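Local structure of ketol-acid reductoisomerase (NAD(+)) (uncultured archaeon GZfos26G2, 4XDY) at residues A[110-115]-A[189-194]; A[195-200]-A[281-286]. The protein catalyses the magnesium-dependent alkyl migration and NADH-linked reduction of (S)-2-acetolactate to (R)-2,3-dihydroxyisovalerate in branched-chain amino acid biosynthesis. All coordinates share one frame; numbering follows the deposited sequence. Where two conformers were deposited one is given.

Contact 1. Residues A[110-115]-A[189-194]; sequences FSHGFN and EQETYE. With NAI (1,4-dihydronicotinamide adenine dinucleotide), chain E.
Glu191 and His112 meet through a carboxylate-imidazole hydrogen bond that joins the Rossmann domain to the first long helix of the C-terminal knotted domain. His112 ND1 donates to the syn lone pair of Glu191 OE1 (2.9 Å), which sits somewhat out of the imidazole plane, while the ring and carboxylate planes stand 84° apart. The same oxygen accepts the Gly113 amide (N to OE1 2.8 Å, nearly straight at 171°), which arrives from above the carboxylate plane. Glutamate suits the position because one carboxylate oxygen can accept two donors, and its chain, bent at chi2 (-86°), sets OE1 between them.

A water completes the polar bridge, donating to Ser111 O and to Glu191 OE2, an oxygen that also pairs with Lys135.

Thr192 OG1, hydrogen-bonded to Phe188 O in its own helix, lies 2.9 Å from Gly113 C; a beta carbon on Gly113 would clash with it. On the cofactor side, His112 CB lies 3.4 Å from O2D of the nicotinamide ribose.

Were Glu191 an alanine, His112 ND1 and the Gly113 amide would probably lose their shared acceptor, and the imidazole would be freer to turn. Glu191 probably acts as a second-shell residue, helping to orient the predicted active-site His112.

Contact 2. Residues A[195-200]-A[281-286]; sequences DLFGEQ and EALKRV. With MG (magnesium ion), chain C; MG (magnesium ion), chain D; HIO (N-hydroxy-N-isopropyloxamic acid), chain H.
Val286 of helix 273-287 sets its two methyl groups against helix 188-203, reaching Leu196 and Gln200, one helical turn apart. The short segments run roughly antiparallel at 141°, with their axes 9.3 Å apart, and the packing between them is largely apolar.

Gln200 can be followed outward. Its CB points toward helix 273-287, and with CG anti to the carbonyl carbon (chi1 -76°) and an extended chain beyond CG the amide is carried alongside Val286, the two side chains running in opposite directions. CD lies 4.2 Å from Val286 CG2. At the tip, Gln200 OE1 comes within 3.6 Å of Val286 CG2, and NE2 lies near the same methyl. OE1 also accepts a hydrogen bond from a water that donates to Ala282 O as well, so a glutamine suits this place by combining an aliphatic stem with a polar end that the water ties to the opposite helix.

Leu196 adds its CB, 3.9 Å from Val286 CG2. At the next residue, Phe197 crosses Leu283, about one turn before Val286, at about a right angle, its CD1 3.8 Å from Leu283 CB; a broad ring and a branched leucine fill this buried side, where Gly214 and Ala221 of the second subunit also pack.

Away from helix 273-287, Asp195 bridges both magnesium ions, OD1 taking one and OD2 the other, while Glu199 OE1 binds the same magnesium ion as Asp195 OD2, at 2.0 Å. The inhibitor N-hydroxy-N-isopropyloxamic acid bridges the metals through O2. The chemistry implies a two-sided helix: carboxylates one turn apart hold the metal centre, while Leu196, Phe197 and Gln200 seat the helix within the knotted domain.

How the contacts relate
Both contacts are buried, their centres 12 Å apart, and both draw on successive turns of helix 188-203. Contact 1 is an interdomain junction beside the cofactor, held by hydrogen bonds; contact 2 lies within the knotted domain, farther from the chain centre, and joins two helices by apolar packing and one water bridge. The contacts touch directly: His112 CE1 approaches Asp195 OD2 to 3.2 Å, and Leu196 packs against both His112 and Phe114. Lys135 links their acidic groups too, pairing with Glu191 and Asp195. Helix 188-203 thus places the metal ligands Asp195 and Glu199 next to the predicted active-site His112, whose loop also borders the cofactor, while the second subunit packs against residues of both contacts.

Contact 1. Residues A[110-115]-A[189-194]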
# COMPACT_ATOMS: atom_id res chain seq x y z
N PHE A 110 -10.34 -25.89 1.65
CA PHE A 110 -9.66 -24.96 2.60
C PHE A 110 -9.28 -23.74 1.78
O PHE A 110 -9.17 -23.81 0.52
CB PHE A 110 -8.42 -25.53 3.18
CG PHE A 110 -8.65 -26.73 4.05
CD1 PHE A 110 -8.76 -28.01 3.47
CD2 PHE A 110 -8.81 -26.60 5.40
CE1 PHE A 110 -8.95 -29.12 4.27
CE2 PHE A 110 -9.00 -27.70 6.21
CZ PHE A 110 -9.06 -28.97 5.66
N SER A 111 -8.97 -22.63 2.46
CA SER A 111 -8.34 -21.51 1.79
C SER A 111 -6.94 -21.20 2.30
O SER A 111 -6.38 -20.20 1.90
CB SER A 111 -9.18 -20.26 1.79
OG SER A 111 -10.30 -20.38 0.90
N HIS A 112 -6.37 -22.12 3.05
CA HIS A 112 -4.97 -22.06 3.47
C HIS A 112 -4.61 -23.50 3.75
O HIS A 112 -5.41 -24.23 4.42
CB HIS A 112 -4.87 -21.24 4.76
CG HIS A 112 -3.48 -21.07 5.28
ND1 HIS A 112 -2.32 -20.96 4.49
CD2 HIS A 112 -3.05 -20.98 6.58
CE1 HIS A 112 -1.28 -20.73 5.29
NE2 HIS A 112 -1.71 -20.73 6.55
N GLY A 113 -3.40 -23.88 3.34
CA GLY A 113 -2.92 -25.27 3.50
C GLY A 113 -2.47 -25.77 4.87
O GLY A 113 -2.16 -26.98 5.01
N PHE A 114 -2.44 -24.83 5.86
CA PHE A 114 -1.77 -25.06 7.17
C PHE A 114 -2.18 -26.43 7.75
O PHE A 114 -1.32 -27.29 8.02
CB PHE A 114 -2.11 -23.92 8.14
CG PHE A 114 -1.40 -23.95 9.44
CD1 PHE A 114 -1.87 -24.74 10.51
CD2 PHE A 114 -0.26 -23.18 9.67
CE1 PHE A 114 -1.21 -24.76 11.73
CE2 PHE A 114 0.39 -23.21 10.90
CZ PHE A 114 -0.09 -24.00 11.92
N ASN A 115 -3.49 -26.63 7.94
CA ASN A 115 -3.92 -27.81 8.72
C ASN A 115 -3.69 -29.11 8.03
O ASN A 115 -3.39 -30.14 8.69
CB ASN A 115 -5.34 -27.63 9.20
CG ASN A 115 -5.42 -26.68 10.42
OD1 ASN A 115 -4.60 -26.80 11.34
ND2 ASN A 115 -6.30 -25.75 10.40
N GLU A 189 1.46 -27.76 0.37
CA GLU A 189 2.64 -27.43 1.15
C GLU A 189 3.21 -26.12 0.59
O GLU A 189 3.67 -25.26 1.33
CB GLU A 189 3.62 -28.62 1.14
CG GLU A 189 3.08 -29.89 1.87
CD GLU A 189 1.94 -30.71 1.16
OE1 GLU A 189 1.87 -30.61 -0.14
OE2 GLU A 189 1.05 -31.36 1.93
N GLN A 190 3.24 -25.97 -0.71
CA GLN A 190 3.73 -24.73 -1.27
C GLN A 190 2.97 -23.51 -0.86
O GLN A 190 3.57 -22.50 -0.54
CB GLN A 190 3.80 -24.73 -2.79
CG GLN A 190 4.84 -25.63 -3.44
CD GLN A 190 4.64 -25.48 -4.94
OE1 GLN A 190 3.75 -26.10 -5.49
NE2 GLN A 190 5.36 -24.54 -5.54
N GLU A 191 1.66 -23.57 -0.97
CA GLU A 191 0.80 -22.48 -0.49
C GLU A 191 1.06 -22.16 0.95
O GLU A 191 1.24 -20.99 1.29
CB GLU A 191 -0.67 -22.76 -0.66
CG GLU A 191 -1.52 -21.50 -0.47
CD GLU A 191 -1.91 -21.15 0.99
OE1 GLU A 191 -1.84 -22.02 1.87
OE2 GLU A 191 -2.26 -19.98 1.14
N THR A 192 1.19 -23.19 1.79
CA THR A 192 1.26 -22.98 3.19
C THR A 192 2.51 -22.18 3.49
O THR A 192 2.51 -21.20 4.24
CB THR A 192 1.32 -24.31 3.94
OG1 THR A 192 0.10 -25.07 3.68
CG2 THR A 192 1.46 -24.04 5.42
N TYR A 193 3.63 -22.60 2.89
CA TYR A 193 4.89 -21.97 3.22
C TYR A 193 5.03 -20.58 2.68
O TYR A 193 5.48 -19.67 3.42
CB TYR A 193 6.06 -22.84 2.73
CG TYR A 193 6.06 -24.28 3.17
CD1 TYR A 193 5.58 -24.67 4.41
CD2 TYR A 193 6.62 -25.25 2.34
CE1 TYR A 193 5.58 -26.01 4.81
CE2 TYR A 193 6.64 -26.60 2.73
CZ TYR A 193 6.16 -26.98 3.97
OH TYR A 193 6.17 -28.29 4.37
N GLU A 194 4.63 -20.36 1.46
CA GLU A 194 4.77 -19.02 0.83
C GLU A 194 3.86 -18.04 1.57
O GLU A 194 4.21 -16.89 1.77
CB GLU A 194 4.51 -19.05 -0.66
CG GLU A 194 3.10 -19.36 -1.10
CD GLU A 194 2.15 -18.20 -1.00
OE1 GLU A 194 0.91 -18.46 -0.99
OE2 GLU A 194 2.62 -17.00 -1.06
PA NAI E . -12.24 -15.77 10.99
O1A NAI E . -11.20 -15.58 12.11
O2A NAI E . -12.83 -14.59 10.34
O5B NAI E . -13.28 -16.85 11.56
C5B NAI E . -14.47 -17.18 10.80
C4B NAI E . -15.67 -17.32 11.79
O4B NAI E . -15.37 -18.47 12.57
C3B NAI E . -15.90 -16.18 12.82
O3B NAI E . -16.54 -15.10 12.14
C2B NAI E . -16.72 -16.88 13.88
O2B NAI E . -18.10 -16.78 13.53
C1B NAI E . -16.23 -18.35 13.74
N9A NAI E . -15.45 -18.75 14.90
C8A NAI E . -14.43 -17.97 15.46
N7A NAI E . -13.92 -18.60 16.51
C5A NAI E . -14.62 -19.76 16.64
C6A NAI E . -14.60 -20.87 17.58
N6A NAI E . -13.75 -20.90 18.61
N1A NAI E . -15.44 -21.92 17.39
C2A NAI E . -16.33 -21.92 16.38
N3A NAI E . -16.43 -20.97 15.48
C4A NAI E . -15.61 -19.85 15.57
O3 NAI E . -11.48 -16.72 9.82
PN NAI E . -10.66 -16.06 8.52
O1N NAI E . -9.63 -15.07 9.00
O2N NAI E . -11.70 -15.62 7.58
O5D NAI E . -9.85 -17.37 8.16
C5D NAI E . -10.54 -18.46 7.46
C4D NAI E . -9.53 -19.34 6.65
O4D NAI E . -9.14 -18.49 5.56
C3D NAI E . -8.24 -19.70 7.36
O3D NAI E . -7.78 -20.98 6.93
C2D NAI E . -7.21 -18.62 6.93
O2D NAI E . -5.84 -18.97 7.03
C1D NAI E . -7.67 -18.38 5.50
N1N NAI E . -7.36 -17.10 4.86
C2N NAI E . -7.76 -15.96 5.46
C3N NAI E . -7.53 -14.76 4.89
C7N NAI E . -8.06 -13.58 5.50
O7N NAI E . -8.40 -13.43 6.71
N7N NAI E . -8.43 -12.67 4.63
C4N NAI E . -6.85 -14.73 3.61
C5N NAI E . -6.65 -15.97 2.94
C6N NAI E . -6.89 -17.13 3.61
O HOH W 1 -4.05 -18.65 2.47

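Contact 2. Residues A[195-200]-A[281-286]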
# COMPACT_ATOMS: atom_id res chain seq x y z
N ASP A 195 2.68 -18.54 1.94
CA ASP A 195 1.64 -17.70 2.58
C ASP A 195 2.11 -17.23 3.96
O ASP A 195 2.04 -16.06 4.28
CB ASP A 195 0.35 -18.47 2.71
CG ASP A 195 -0.79 -17.58 3.20
OD1 ASP A 195 -1.29 -16.79 2.38
OD2 ASP A 195 -1.05 -17.65 4.43
N LEU A 196 2.56 -18.17 4.75
CA LEU A 196 3.11 -17.89 6.07
C LEU A 196 4.29 -16.94 5.97
O LEU A 196 4.32 -15.92 6.65
CB LEU A 196 3.47 -19.15 6.76
CG LEU A 196 2.35 -20.07 7.24
CD1 LEU A 196 2.94 -21.31 7.86
CD2 LEU A 196 1.44 -19.44 8.29
N PHE A 197 5.19 -17.23 5.03
CA PHE A 197 6.33 -16.33 4.82
C PHE A 197 5.91 -14.92 4.48
O PHE A 197 6.41 -13.94 5.07
CB PHE A 197 7.24 -16.86 3.69
CG PHE A 197 8.33 -15.93 3.35
CD1 PHE A 197 9.45 -15.86 4.14
CD2 PHE A 197 8.22 -15.07 2.29
CE1 PHE A 197 10.49 -14.98 3.81
CE2 PHE A 197 9.23 -14.12 2.00
CZ PHE A 197 10.38 -14.09 2.77
N GLY A 198 5.02 -14.80 3.52
CA GLY A 198 4.60 -13.49 3.00
C GLY A 198 3.95 -12.65 4.10
O GLY A 198 4.26 -11.49 4.25
N GLU A 199 3.04 -13.23 4.86
CA GLU A 199 2.34 -12.44 5.85
C GLU A 199 3.35 -12.04 6.97
O GLU A 199 3.24 -10.91 7.49
CB GLU A 199 1.09 -13.17 6.39
CG GLU A 199 1.34 -14.42 7.14
CD GLU A 199 0.19 -15.44 7.12
OE1 GLU A 199 -0.71 -15.38 6.22
OE2 GLU A 199 0.15 -16.27 8.07
N GLN A 200 4.22 -12.95 7.37
CA GLN A 200 5.19 -12.70 8.43
C GLN A 200 6.21 -11.61 8.05
O GLN A 200 6.54 -10.73 8.86
CB GLN A 200 5.91 -13.98 8.79
CG GLN A 200 5.06 -14.89 9.62
CD GLN A 200 5.61 -16.28 9.75
OE1 GLN A 200 6.81 -16.51 9.63
NE2 GLN A 200 4.72 -17.28 10.00
N GLU A 281 15.89 -17.26 7.25
CA GLU A 281 15.73 -17.98 8.51
C GLU A 281 14.25 -18.18 8.88
O GLU A 281 13.85 -19.27 9.34
CB GLU A 281 16.52 -17.33 9.68
CG GLU A 281 18.04 -17.37 9.41
CD GLU A 281 18.93 -16.39 10.24
OE1 GLU A 281 18.42 -15.73 11.17
OE2 GLU A 281 20.16 -16.27 9.90
N ALA A 282 13.45 -17.14 8.69
CA ALA A 282 12.01 -17.21 8.94
C ALA A 282 11.32 -18.24 7.97
O ALA A 282 10.42 -19.04 8.37
CB ALA A 282 11.35 -15.83 8.86
N LEU A 283 11.74 -18.21 6.72
CA LEU A 283 11.20 -19.17 5.74
C LEU A 283 11.55 -20.60 6.17
O LEU A 283 10.71 -21.51 6.05
CB LEU A 283 11.76 -18.91 4.35
CG LEU A 283 11.28 -19.84 3.23
CD1 LEU A 283 9.73 -19.87 3.15
CD2 LEU A 283 11.91 -19.54 1.88
N LYS A 284 12.75 -20.80 6.70
CA LYS A 284 13.16 -22.17 7.11
C LYS A 284 12.28 -22.64 8.26
O LYS A 284 11.85 -23.81 8.29
CB LYS A 284 14.62 -22.14 7.60
CG LYS A 284 15.10 -23.48 8.17
CD LYS A 284 16.51 -23.24 8.76
CE LYS A 284 17.17 -24.51 9.29
NZ LYS A 284 18.66 -24.37 9.29
N ARG A 285 11.95 -21.75 9.20
CA ARG A 285 11.08 -22.15 10.29
C ARG A 285 9.67 -22.38 9.87
O ARG A 285 8.94 -23.11 10.50
CB ARG A 285 11.16 -21.15 11.44
CG ARG A 285 12.58 -20.99 12.02
CD ARG A 285 12.57 -19.98 13.17
NE ARG A 285 12.25 -20.73 14.37
CZ ARG A 285 11.09 -20.76 15.02
NH1 ARG A 285 10.03 -20.00 14.68
NH2 ARG A 285 11.03 -21.56 16.07
N VAL A 286 9.25 -21.73 8.79
CA VAL A 286 7.96 -22.03 8.24
C VAL A 286 7.97 -23.45 7.57
O VAL A 286 7.01 -24.22 7.75
CB VAL A 286 7.64 -20.94 7.21
CG1 VAL A 286 6.71 -21.39 6.13
CG2 VAL A 286 7.10 -19.72 7.93
MG MG C . -2.27 -16.59 5.72
MG MG D . -2.03 -14.92 2.50
C1 HIO H . -3.98 -14.38 6.20
O11 HIO H . -3.59 -15.43 6.77
O12 HIO H . -4.85 -13.53 6.59
C2 HIO H . -3.34 -14.26 4.81
O2 HIO H . -2.81 -15.29 4.33
N3 HIO H . -3.20 -13.11 4.17
O3 HIO H . -2.91 -13.13 2.74
C4 HIO H . -3.39 -11.83 4.79
C41 HIO H . -2.18 -10.95 4.45
C42 HIO H . -4.71 -11.30 4.25
O HOH W 2 -0.17 -14.34 3.29
O HOH W 3 -1.78 -17.78 7.34
O HOH W 4 8.82 -18.13 10.59
O HOH W 5 -3.88 -17.94 5.17
O HOH W 6 -3.73 -15.95 1.55
O HOH W 7 -1.27 -14.49 0.50